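PDB 4AXS: carbamate kinase, which probably catalyses the reversible transfer of a phosphoryl group between carbamoyl phosphate and ADP, yielding ATP, as carbamate kinases generally do. Local coordinates for residues 182-187 with 227-231; 74-78 with 94-100; 308-313 with 327-331; 256-260 with 284-288; 26-32 with 245-251. All coordinates share one frame; numbering follows the deposited sequence.

Contacts 5 and 3 belong to one sheet: strand 247-251, paired in parallel with 27-31 in contact 5, is also bonded to strand 309-313, which contact 3 pairs antiparallel with 328-330. Both are buried and backbone-bonded, contact 5 closer to the chain centre. Contact 4, the most peripheral and only partly buried, touches contact 3 through the T328 hydroxyl and V257 N and relies on side-chain polar bonds. Contacts 1 and 2 lie across the chain centre from contact 5 and touch each other where V229 meets F96. Contact 1 joins two loops by one backbone bond; contact 2 is apolar helix packing, flanked by the second subunit.

Contact 1 (182-187 with 227-231); sequences VASPIP and DGVID
The carbonyl oxygen of A183 takes the backbone N-H of V229 in a nearly straight bond, 3.2 Å from A183 O to V229 N, with 172° at the hydrogen and the donor tilted 30° from the carbonyl plane. Beside it the CA-H of S184 points back at the carbonyl of V229, S184 CA lying 3.3 Å from V229 O. The V229 side chain reaches the same neighbourhood: CG2, set between its own backbone N and carbonyl carbon, comes 3.4 Å from A183 O and touches S184 OG. On one flank the CB of V182 is directed at segment 227-231, and CG1 rests 3.5 Å from G228 CA; G228, with a phi of 136°, lets V182 pack directly on it. On the other flank the P187 ring and the I230 branch overlap in antiparallel fashion, P187 CG meeting I230 CG2 at 3.5 Å. Strand 134-137 lies against P185, P187 and I230 through T135 and V137. D231, the N-cap of helix 232-242, directs OD1 to F234 N, and I186 N bonds to D141. Because P185 and P187 have no N-H to give, the backbone pairing cannot run on as a regular ladder along 182-187: polar attachment is concentrated at A183, and beyond it the two loops are held by apolar contact between the P187 ring and I230.

Contact 2 (74-78 with 94-100); sequences VGMIF and VPFAEAG
A99 CB is the small bump that fits between the side chains of V74, I77 and F78. It lies 3.8 Å from F78 CB and also touches V74 CG2 and I77 CG2, in a hollow that a turn of helix 71-83 offers to the start of helix 96-121. The two short helix segments pass 9.0 Å apart at 121°. Next to this hollow the rings of F78 and F96 form a T-shaped pair: the edge of F96 turns to the face of F78, centroids 5.0 Å apart and planes at 64°. F96 CD1 stands over the rim of the F78 ring rather than its middle. F78 gets there with CG anti to its backbone N (chi1 180°), which swings the ring toward the other helix. Both V74 methyls approach from one side of the F96 ring: CG2 lies over the face in a CH-pi contact, 4.2 Å from the centroid, while CG1 meets F96 CZ at 3.5 Å. V229 and V151 also pack on F96, and F81 of the second subunit lies against I77 and M76. Across the helix pair the side chains meet through dispersion and the weak pull of ring hydrogens on a pi face, so at this crossing the fit rests on complementary shape rather than polar bonds.

Contact 3 (308-313 with 327-331); sequences RSAIIA and GTKII
The peptide groups of A310 and I330 meet edge on: I330 N lies in the carbonyl plane of A310, 2.8 Å from A310 O, and A310 N, 3.0 Å from I330 O, approaches in plane on a lone pair. This reciprocal pair is the hydrogen-bonded type of an antiparallel ladder. I312 and T328 form the next one, more loosely: I312 N is 3.2 Å from T328 O, its donor tilted 33° from the carbonyl plane, and the return bond is weak. I311 and K329 between them are the non-hydrogen-bonded pair. One face of this ribbon carries A310, I312, T328 and I330. There A310 CB meets I330 CB at 4.1 Å and the CD1 atoms of I312 and I330 touch, under helix 292-302, whose A298 packs on A310 and I330. On the other face I311 lies against A321 of helix 318-321. The bent aliphatic chain of K329 runs alongside S309, bringing K329 CE 3.6 Å from S309 CB. G327, at positive phi, brings its CA 3.8 Å from A313 CB. Backbone bonds set the register; the faces differ in exposure, with A310, I312 and I330 buried under helix 292-302 and the other combining buried I311 with exposed K329.

Contact 4 (256-260 with 284-288); sequences YVYVD and DQFAK
The side-chain amide of Q285 grips D260 twice. Its OE1 accepts the backbone N-H of D260 at 2.7 Å from D260 N, a straight bond that nevertheless arrives above the carbonyl plane, not on a lone pair. Its NE2 gives a hydrogen to D260 OD1 at 3.2 Å; the oxygen lies close to the amide plane, yet is met from above the carboxylate plane, the two flat groups standing 85° apart. A bend at chi2 (-56°) folds the glutamine so that both ends of the amide serve one residue. Its aliphatic part crosses V259 at about a right angle, Q285 CG lying 3.7 Å from V259 CG1. The neighbouring F286 ring is buried and meets the valines. Its CE1 touches V257 CG2 at 3.4 Å and sits 4.1 Å from V259 CG1, while Y258 O lies near the ring plane at the edge. Q285 CB covers one face of that ring over its centre. Further out, the hydroxyl of T265 bonds weakly to D260 OD2, L277, F280 and I295 also pack on F286, and V257 N bonds to the hydroxyl of T328. Segment 284-288 leaves helix 274-282 through a Schellman motif with D284, at positive phi, as its C-prime residue; the loop that follows packs on strand 258-259, which pairs antiparallel with 267-268 in a small two-stranded sheet.

Contact 5 (26-32 with 245-251); sequences RIVIALG and ADIFVVL
L251 reaches across to I29, A30 and L31 of strand 27-31. CB lies 3.5 Å from A30 O, which also takes the backbone N-H of L251. CG, anti to the carbonyl carbon (chi1 -65°), turns toward I29 and comes 4.0 Å from I29 CG2. From there the chain extends straight on (chi2 -178°), so that CD1 meets I29 CG2 at 3.8 Å and also touches L31 CD1. Along the same face I27 runs alongside I247 and V249 with the same orientation, I27 CG2 lying 4.2 Å from V249 CG2. The strands run parallel, 14° apart. V28 and A30 each give an N-H to strand 247-251 and take one back: V28 bonds to I247 O and V249 N, and A30 to V249 O and L251 N. This is one of the parallel ladders of the main sheet in the alpha/beta/alpha sandwich of the amino acid kinase fold, with 27-31 between 64-68 and the middle strand 247-251. The other face carries V28, A30, F248 and V250 beneath helix 232-242. There the F248 ring sets its edge to the backbone, CD1 3.4 Å from V28 O, and CE1 reaches A30 CB, while V250 CG2 covers one ring face. At the N-terminal end D246 OD2 is met from above its carboxylate plane by R26 N at 3.1 Å, and R26 O takes D246 N and, weakly, I247 N. R26 NH2 forms a salt bridge with E63, and NH1 bonds to V243 O. At the opposite end G32 lies about 4 Å from a bound sulfate ion, probably from the crystallisation liquor.

Contact 1 (182-187 with 227-231)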
# COMPACT_ATOMS: atom_id res chain seq x y z
N VAL A 182 14.52 -8.50 16.61
CA VAL A 182 13.29 -9.09 16.09
C VAL A 182 13.53 -10.33 15.25
O VAL A 182 14.57 -10.46 14.60
CB VAL A 182 12.55 -8.11 15.15
CG1 VAL A 182 11.34 -7.52 15.85
CG2 VAL A 182 13.49 -7.02 14.67
N ALA A 183 12.57 -11.25 15.27
CA ALA A 183 12.68 -12.50 14.50
C ALA A 183 12.62 -12.38 12.97
O ALA A 183 12.42 -11.29 12.43
CB ALA A 183 11.61 -13.47 15.00
N SER A 184 12.80 -13.52 12.30
CA SER A 184 12.72 -13.62 10.84
C SER A 184 12.01 -14.90 10.43
O SER A 184 12.64 -15.84 9.93
CB SER A 184 14.11 -13.60 10.21
OG SER A 184 14.80 -12.41 10.53
N PRO A 185 10.69 -14.94 10.63
CA PRO A 185 9.85 -16.11 10.37
C PRO A 185 9.91 -16.61 8.93
O PRO A 185 10.26 -15.86 8.01
CB PRO A 185 8.43 -15.58 10.66
CG PRO A 185 8.62 -14.42 11.54
CD PRO A 185 9.91 -13.80 11.13
N ILE A 186 9.55 -17.87 8.75
CA ILE A 186 9.40 -18.47 7.43
C ILE A 186 7.99 -18.25 6.86
O ILE A 186 6.99 -18.56 7.52
CB ILE A 186 9.69 -19.97 7.50
CG1 ILE A 186 11.16 -20.20 7.85
CG2 ILE A 186 9.33 -20.65 6.19
CD1 ILE A 186 12.13 -19.68 6.81
N PRO A 187 7.92 -17.72 5.64
CA PRO A 187 6.70 -17.34 4.93
C PRO A 187 5.92 -18.51 4.34
O PRO A 187 6.38 -19.11 3.37
CB PRO A 187 7.22 -16.46 3.79
CG PRO A 187 8.63 -16.14 4.14
CD PRO A 187 9.12 -17.31 4.89
N ASP A 227 5.20 -8.14 15.22
CA ASP A 227 6.42 -7.37 14.97
C ASP A 227 7.58 -8.30 14.65
O ASP A 227 7.69 -9.40 15.21
CB ASP A 227 6.77 -6.43 16.14
CG ASP A 227 6.77 -7.15 17.48
OD1 ASP A 227 5.67 -7.50 17.98
OD2 ASP A 227 7.88 -7.34 18.04
N GLY A 228 8.43 -7.86 13.74
CA GLY A 228 9.46 -8.70 13.20
C GLY A 228 9.52 -8.49 11.70
O GLY A 228 8.76 -7.69 11.14
N VAL A 229 10.42 -9.22 11.06
CA VAL A 229 10.60 -9.10 9.62
C VAL A 229 10.54 -10.45 8.93
O VAL A 229 10.56 -11.51 9.56
CB VAL A 229 11.94 -8.45 9.27
CG1 VAL A 229 12.08 -7.10 9.95
CG2 VAL A 229 13.08 -9.37 9.66
N ILE A 230 10.47 -10.39 7.61
CA ILE A 230 10.48 -11.58 6.80
C ILE A 230 11.45 -11.25 5.72
O ILE A 230 11.39 -10.16 5.14
CB ILE A 230 9.09 -11.83 6.22
CG1 ILE A 230 8.15 -12.25 7.36
CG2 ILE A 230 9.17 -12.86 5.11
CD1 ILE A 230 6.72 -12.20 7.00
N ASP A 231 12.39 -12.16 5.48
CA ASP A 231 13.40 -11.97 4.47
C ASP A 231 12.72 -11.90 3.10
O ASP A 231 12.01 -12.82 2.69
CB ASP A 231 14.39 -13.14 4.53
CG ASP A 231 15.46 -13.05 3.47
OD1 ASP A 231 15.15 -13.31 2.29
OD2 ASP A 231 16.61 -12.70 3.83

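Contact 2 (74-78 with 94-100)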
# COMPACT_ATOMS: atom_id res chain seq x y z
N VAL A 74 12.19 1.02 6.08
CA VAL A 74 11.36 0.77 7.24
C VAL A 74 12.07 1.28 8.48
O VAL A 74 11.45 1.88 9.36
CB VAL A 74 10.93 -0.72 7.40
CG1 VAL A 74 12.13 -1.61 7.79
CG2 VAL A 74 9.82 -0.84 8.42
N GLY A 75 13.37 1.07 8.54
CA GLY A 75 14.19 1.66 9.58
C GLY A 75 14.10 3.18 9.65
O GLY A 75 13.98 3.73 10.74
N MET A 76 14.15 3.86 8.53
CA MET A 76 14.09 5.30 8.54
C MET A 76 12.81 5.81 9.10
O MET A 76 12.77 6.85 9.73
CB MET A 76 14.22 5.85 7.14
CG MET A 76 13.41 7.08 6.88
SD MET A 76 13.70 7.70 5.22
CE MET A 76 12.14 7.32 4.48
N ILE A 77 11.75 5.07 8.86
CA ILE A 77 10.43 5.49 9.20
C ILE A 77 10.19 5.19 10.64
O ILE A 77 9.51 5.90 11.30
CB ILE A 77 9.37 4.75 8.38
CG1 ILE A 77 9.29 5.32 6.96
CG2 ILE A 77 8.04 4.84 9.06
CD1 ILE A 77 8.70 4.40 5.93
N PHE A 78 10.74 4.09 11.10
CA PHE A 78 10.51 3.64 12.45
C PHE A 78 11.32 4.42 13.49
O PHE A 78 10.84 4.74 14.55
CB PHE A 78 10.82 2.16 12.53
CG PHE A 78 10.62 1.58 13.87
CD1 PHE A 78 9.39 1.13 14.27
CD2 PHE A 78 11.68 1.47 14.74
CE1 PHE A 78 9.21 0.58 15.50
CE2 PHE A 78 11.51 0.92 15.97
CZ PHE A 78 10.27 0.47 16.35
N VAL A 94 4.46 3.79 17.24
CA VAL A 94 4.41 3.10 15.97
C VAL A 94 5.23 1.82 16.01
O VAL A 94 6.43 1.85 15.71
CB VAL A 94 4.98 3.97 14.84
CG1 VAL A 94 4.92 3.23 13.52
CG2 VAL A 94 4.22 5.29 14.77
N PRO A 95 4.59 0.70 16.36
CA PRO A 95 5.26 -0.60 16.29
C PRO A 95 5.86 -0.83 14.91
O PRO A 95 5.56 -0.11 13.95
CB PRO A 95 4.14 -1.59 16.54
CG PRO A 95 3.15 -0.84 17.35
CD PRO A 95 3.19 0.56 16.80
N PHE A 96 6.71 -1.85 14.83
CA PHE A 96 7.44 -2.12 13.60
C PHE A 96 6.51 -2.57 12.48
O PHE A 96 6.71 -2.17 11.33
CB PHE A 96 8.55 -3.14 13.84
CG PHE A 96 9.70 -3.01 12.89
CD1 PHE A 96 10.62 -1.99 13.04
CD2 PHE A 96 9.84 -3.89 11.84
CE1 PHE A 96 11.68 -1.85 12.17
CE2 PHE A 96 10.90 -3.76 10.96
CZ PHE A 96 11.82 -2.73 11.12
N ALA A 97 5.50 -3.38 12.79
CA ALA A 97 4.51 -3.77 11.79
C ALA A 97 3.98 -2.55 11.05
O ALA A 97 3.98 -2.51 9.82
CB ALA A 97 3.37 -4.55 12.40
N GLU A 98 3.54 -1.55 11.81
CA GLU A 98 2.93 -0.37 11.20
C GLU A 98 3.94 0.41 10.35
O GLU A 98 3.58 0.98 9.33
CB GLU A 98 2.24 0.54 12.25
CG GLU A 98 0.88 0.03 12.74
CD GLU A 98 0.98 -0.96 13.91
OE1 GLU A 98 2.10 -1.18 14.42
OE2 GLU A 98 -0.06 -1.52 14.33
N ALA A 99 5.20 0.43 10.77
CA ALA A 99 6.26 1.06 9.98
C ALA A 99 6.62 0.26 8.71
O ALA A 99 7.19 0.81 7.76
CB ALA A 99 7.49 1.30 10.83
N GLY A 100 6.31 -1.04 8.71
CA GLY A 100 6.41 -1.83 7.50
C GLY A 100 5.23 -1.52 6.58
O GLY A 100 5.35 -1.57 5.35

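Contact 3 (308-313 with 327-331)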
# COMPACT_ATOMS: atom_id res chain seq x y z
N ARG A 308 12.87 -24.74 -14.11
CA ARG A 308 13.01 -23.41 -13.52
C ARG A 308 14.41 -23.14 -12.98
O ARG A 308 15.08 -24.04 -12.46
CB ARG A 308 11.98 -23.19 -12.40
CG ARG A 308 12.00 -24.24 -11.29
CD ARG A 308 11.10 -23.86 -10.11
NE ARG A 308 9.72 -23.60 -10.51
CZ ARG A 308 8.69 -23.48 -9.66
NH1 ARG A 308 8.88 -23.61 -8.35
NH2 ARG A 308 7.47 -23.25 -10.13
N SER A 309 14.85 -21.89 -13.09
CA SER A 309 16.15 -21.49 -12.58
C SER A 309 16.04 -20.29 -11.64
O SER A 309 14.95 -19.74 -11.44
CB SER A 309 17.11 -21.18 -13.73
OG SER A 309 16.48 -20.41 -14.74
N ALA A 310 17.16 -19.91 -11.03
CA ALA A 310 17.20 -18.73 -10.18
C ALA A 310 18.48 -17.98 -10.48
O ALA A 310 19.56 -18.57 -10.55
CB ALA A 310 17.13 -19.11 -8.70
N ILE A 311 18.36 -16.68 -10.70
CA ILE A 311 19.53 -15.93 -11.09
C ILE A 311 19.89 -14.91 -10.03
O ILE A 311 19.05 -14.11 -9.64
CB ILE A 311 19.33 -15.23 -12.43
CG1 ILE A 311 19.04 -16.26 -13.53
CG2 ILE A 311 20.56 -14.40 -12.79
CD1 ILE A 311 18.59 -15.66 -14.84
N ILE A 312 21.13 -14.96 -9.57
CA ILE A 312 21.65 -13.97 -8.64
C ILE A 312 22.65 -13.07 -9.33
O ILE A 312 23.84 -13.35 -9.34
CB ILE A 312 22.32 -14.63 -7.42
CG1 ILE A 312 21.32 -15.48 -6.64
CG2 ILE A 312 22.92 -13.58 -6.51
CD1 ILE A 312 21.83 -15.86 -5.26
N ALA A 313 22.17 -11.97 -9.91
CA ALA A 313 23.03 -11.04 -10.63
C ALA A 313 22.82 -9.59 -10.20
O ALA A 313 21.89 -9.29 -9.44
CB ALA A 313 22.83 -11.19 -12.13
N GLY A 327 26.25 -13.22 -13.80
CA GLY A 327 25.53 -13.76 -12.66
C GLY A 327 25.59 -15.27 -12.51
O GLY A 327 26.17 -15.98 -13.33
N THR A 328 24.96 -15.76 -11.44
CA THR A 328 25.06 -17.15 -11.06
C THR A 328 23.71 -17.83 -11.16
O THR A 328 22.79 -17.51 -10.40
CB THR A 328 25.55 -17.29 -9.61
OG1 THR A 328 26.89 -16.77 -9.50
CG2 THR A 328 25.51 -18.75 -9.19
N LYS A 329 23.57 -18.75 -12.11
CA LYS A 329 22.33 -19.49 -12.28
C LYS A 329 22.27 -20.66 -11.30
O LYS A 329 23.26 -21.37 -11.11
CB LYS A 329 22.21 -20.00 -13.71
CG LYS A 329 20.86 -20.59 -14.07
CD LYS A 329 21.00 -21.60 -15.21
CE LYS A 329 19.78 -21.61 -16.12
NZ LYS A 329 20.01 -20.84 -17.39
N ILE A 330 21.11 -20.84 -10.66
CA ILE A 330 20.91 -21.92 -9.69
C ILE A 330 19.84 -22.87 -10.18
O ILE A 330 18.77 -22.44 -10.62
CB ILE A 330 20.53 -21.38 -8.29
CG1 ILE A 330 21.76 -20.79 -7.59
CG2 ILE A 330 19.94 -22.48 -7.44
CD1 ILE A 330 21.45 -19.72 -6.58
N ILE A 331 20.12 -24.17 -10.10
CA ILE A 331 19.17 -25.17 -10.60
C ILE A 331 18.94 -26.32 -9.64
O ILE A 331 19.70 -26.52 -8.69
CB ILE A 331 19.59 -25.72 -11.97
CG1 ILE A 331 20.99 -26.33 -11.89
CG2 ILE A 331 19.55 -24.63 -13.04
CD1 ILE A 331 21.27 -27.34 -12.96

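Contact 4 (256-260 with 284-288)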
# COMPACT_ATOMS: atom_id res chain seq x y z
N TYR A 256 28.90 -12.23 -9.72
CA TYR A 256 28.74 -13.66 -9.43
C TYR A 256 28.82 -13.89 -7.93
O TYR A 256 29.43 -13.10 -7.20
CB TYR A 256 29.85 -14.49 -10.10
CG TYR A 256 29.97 -14.25 -11.58
CD1 TYR A 256 29.22 -14.99 -12.49
CD2 TYR A 256 30.84 -13.28 -12.07
CE1 TYR A 256 29.33 -14.77 -13.85
CE2 TYR A 256 30.95 -13.06 -13.43
CZ TYR A 256 30.20 -13.80 -14.31
OH TYR A 256 30.32 -13.56 -15.66
N VAL A 257 28.21 -14.98 -7.47
CA VAL A 257 28.49 -15.40 -6.10
C VAL A 257 29.78 -16.22 -6.12
O VAL A 257 29.93 -17.13 -6.92
CB VAL A 257 27.32 -16.17 -5.43
CG1 VAL A 257 26.16 -16.36 -6.42
CG2 VAL A 257 27.80 -17.50 -4.81
N TYR A 258 30.71 -15.85 -5.26
CA TYR A 258 32.00 -16.52 -5.23
C TYR A 258 32.09 -17.56 -4.12
O TYR A 258 31.35 -17.51 -3.14
CB TYR A 258 33.13 -15.48 -5.11
CG TYR A 258 33.36 -14.70 -6.39
CD1 TYR A 258 32.51 -13.66 -6.75
CD2 TYR A 258 34.41 -15.01 -7.24
CE1 TYR A 258 32.71 -12.94 -7.92
CE2 TYR A 258 34.62 -14.30 -8.42
CZ TYR A 258 33.76 -13.26 -8.75
OH TYR A 258 33.96 -12.55 -9.91
N VAL A 259 32.97 -18.53 -4.31
CA VAL A 259 33.34 -19.43 -3.22
C VAL A 259 34.84 -19.26 -2.93
O VAL A 259 35.61 -18.89 -3.82
CB VAL A 259 32.94 -20.92 -3.50
CG1 VAL A 259 31.42 -21.09 -3.34
CG2 VAL A 259 33.40 -21.37 -4.89
N ASP A 260 35.23 -19.48 -1.68
CA ASP A 260 36.63 -19.34 -1.29
C ASP A 260 37.16 -17.95 -1.55
O ASP A 260 38.32 -17.80 -1.94
CB ASP A 260 37.51 -20.35 -2.04
CG ASP A 260 37.29 -21.78 -1.59
OD1 ASP A 260 37.15 -22.02 -0.36
OD2 ASP A 260 37.27 -22.68 -2.46
N ASP A 284 30.48 -23.01 5.06
CA ASP A 284 30.30 -21.60 5.35
C ASP A 284 30.82 -20.70 4.24
O ASP A 284 31.44 -19.67 4.50
CB ASP A 284 30.98 -21.24 6.67
CG ASP A 284 30.15 -21.64 7.88
OD1 ASP A 284 29.17 -20.92 8.20
OD2 ASP A 284 30.47 -22.68 8.50
N GLN A 285 30.57 -21.11 3.00
CA GLN A 285 30.99 -20.30 1.87
C GLN A 285 30.35 -18.91 1.86
O GLN A 285 30.90 -18.00 1.26
CB GLN A 285 30.69 -21.02 0.56
CG GLN A 285 31.70 -22.11 0.22
CD GLN A 285 33.14 -21.61 0.18
OE1 GLN A 285 33.40 -20.41 0.09
NE2 GLN A 285 34.09 -22.54 0.24
N PHE A 286 29.21 -18.75 2.54
CA PHE A 286 28.37 -17.57 2.33
C PHE A 286 28.06 -16.69 3.55
O PHE A 286 27.78 -17.17 4.65
CB PHE A 286 27.07 -17.98 1.64
CG PHE A 286 27.27 -18.80 0.40
CD1 PHE A 286 28.04 -18.32 -0.63
CD2 PHE A 286 26.67 -20.03 0.27
CE1 PHE A 286 28.23 -19.06 -1.78
CE2 PHE A 286 26.86 -20.79 -0.88
CZ PHE A 286 27.64 -20.30 -1.90
N ALA A 287 28.11 -15.38 3.32
CA ALA A 287 27.80 -14.43 4.37
C ALA A 287 26.40 -14.70 4.93
O ALA A 287 25.39 -14.59 4.23
CB ALA A 287 27.93 -13.01 3.85
N LYS A 288 26.36 -15.09 6.20
CA LYS A 288 25.12 -15.30 6.92
C LYS A 288 24.31 -14.00 6.93
O LYS A 288 24.63 -13.06 7.66
CB LYS A 288 25.46 -15.75 8.34
CG LYS A 288 26.90 -15.39 8.74
CD LYS A 288 27.10 -15.38 10.24
CE LYS A 288 28.13 -14.34 10.65
NZ LYS A 288 28.06 -14.07 12.13

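Contact 5 (26-32 with 245-251)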
# COMPACT_ATOMS: atom_id res chain seq x y z
N ARG A 26 7.61 -16.13 -17.71
CA ARG A 26 7.27 -15.59 -16.40
C ARG A 26 8.52 -15.41 -15.54
O ARG A 26 9.38 -16.30 -15.50
CB ARG A 26 6.25 -16.49 -15.69
CG ARG A 26 5.62 -15.85 -14.46
CD ARG A 26 4.39 -16.61 -13.98
NE ARG A 26 3.24 -16.35 -14.83
CZ ARG A 26 1.99 -16.72 -14.54
NH1 ARG A 26 1.73 -17.37 -13.42
NH2 ARG A 26 1.00 -16.45 -15.38
N ILE A 27 8.62 -14.27 -14.86
CA ILE A 27 9.83 -13.92 -14.12
C ILE A 27 9.55 -13.09 -12.86
O ILE A 27 9.00 -11.99 -12.95
CB ILE A 27 10.80 -13.11 -14.99
CG1 ILE A 27 11.15 -13.89 -16.26
CG2 ILE A 27 12.04 -12.76 -14.19
CD1 ILE A 27 11.74 -13.03 -17.36
N VAL A 28 9.95 -13.60 -11.70
CA VAL A 28 9.82 -12.87 -10.45
C VAL A 28 11.13 -12.21 -10.10
O VAL A 28 12.17 -12.88 -9.98
CB VAL A 28 9.42 -13.78 -9.30
CG1 VAL A 28 9.49 -13.02 -7.99
CG2 VAL A 28 8.01 -14.34 -9.51
N ILE A 29 11.10 -10.90 -9.93
CA ILE A 29 12.31 -10.15 -9.66
C ILE A 29 12.25 -9.51 -8.28
O ILE A 29 11.24 -8.92 -7.92
CB ILE A 29 12.55 -9.06 -10.73
CG1 ILE A 29 12.46 -9.66 -12.13
CG2 ILE A 29 13.92 -8.41 -10.55
CD1 ILE A 29 12.90 -8.73 -13.24
N ALA A 30 13.32 -9.64 -7.51
CA ALA A 30 13.38 -9.10 -6.16
C ALA A 30 14.46 -8.03 -6.01
O ALA A 30 15.64 -8.31 -6.20
CB ALA A 30 13.61 -10.23 -5.16
N LEU A 31 14.05 -6.82 -5.66
CA LEU A 31 14.97 -5.67 -5.60
C LEU A 31 15.34 -5.28 -4.17
O LEU A 31 14.47 -4.88 -3.38
CB LEU A 31 14.34 -4.48 -6.32
CG LEU A 31 15.00 -3.09 -6.26
CD1 LEU A 31 16.29 -3.05 -7.02
CD2 LEU A 31 14.01 -2.08 -6.84
N GLY A 32 16.61 -5.40 -3.82
CA GLY A 32 17.05 -5.12 -2.47
C GLY A 32 16.70 -3.72 -2.00
O GLY A 32 16.62 -2.80 -2.79
N ALA A 245 6.20 -19.11 -11.71
CA ALA A 245 7.02 -18.56 -12.79
C ALA A 245 8.14 -19.52 -13.11
O ALA A 245 8.30 -20.54 -12.44
CB ALA A 245 7.60 -17.21 -12.40
N ASP A 246 8.92 -19.17 -14.12
CA ASP A 246 10.05 -19.98 -14.53
C ASP A 246 11.28 -19.51 -13.78
O ASP A 246 11.91 -20.27 -13.06
CB ASP A 246 10.28 -19.82 -16.03
CG ASP A 246 8.99 -19.87 -16.81
OD1 ASP A 246 8.17 -20.78 -16.53
OD2 ASP A 246 8.80 -18.99 -17.69
N ILE A 247 11.59 -18.23 -13.94
CA ILE A 247 12.78 -17.64 -13.35
C ILE A 247 12.46 -16.81 -12.09
O ILE A 247 11.41 -16.17 -11.98
CB ILE A 247 13.53 -16.75 -14.38
CG1 ILE A 247 13.85 -17.54 -15.66
CG2 ILE A 247 14.79 -16.18 -13.78
CD1 ILE A 247 12.81 -17.41 -16.76
N PHE A 248 13.40 -16.86 -11.14
CA PHE A 248 13.40 -16.05 -9.95
C PHE A 248 14.73 -15.30 -9.93
O PHE A 248 15.77 -15.90 -9.67
CB PHE A 248 13.27 -16.95 -8.71
CG PHE A 248 13.35 -16.20 -7.40
CD1 PHE A 248 12.95 -14.87 -7.30
CD2 PHE A 248 13.80 -16.85 -6.25
CE1 PHE A 248 13.02 -14.19 -6.08
CE2 PHE A 248 13.87 -16.17 -5.03
CZ PHE A 248 13.48 -14.84 -4.94
N VAL A 249 14.72 -14.00 -10.22
CA VAL A 249 15.95 -13.21 -10.20
C VAL A 249 16.10 -12.40 -8.93
O VAL A 249 15.22 -11.62 -8.57
CB VAL A 249 16.01 -12.21 -11.36
CG1 VAL A 249 17.27 -11.34 -11.23
CG2 VAL A 249 15.95 -12.91 -12.70
N VAL A 250 17.24 -12.58 -8.27
CA VAL A 250 17.56 -11.87 -7.05
C VAL A 250 18.62 -10.81 -7.33
O VAL A 250 19.78 -11.15 -7.62
CB VAL A 250 18.09 -12.86 -5.99
CG1 VAL A 250 18.63 -12.12 -4.77
CG2 VAL A 250 17.01 -13.88 -5.61
N LEU A 251 18.22 -9.54 -7.27
CA LEU A 251 19.12 -8.45 -7.61
C LEU A 251 19.97 -8.08 -6.43
O LEU A 251 19.48 -7.93 -5.31
CB LEU A 251 18.36 -7.23 -8.09
CG LEU A 251 17.60 -7.43 -9.40
CD1 LEU A 251 16.91 -6.13 -9.80
CD2 LEU A 251 18.55 -7.92 -10.48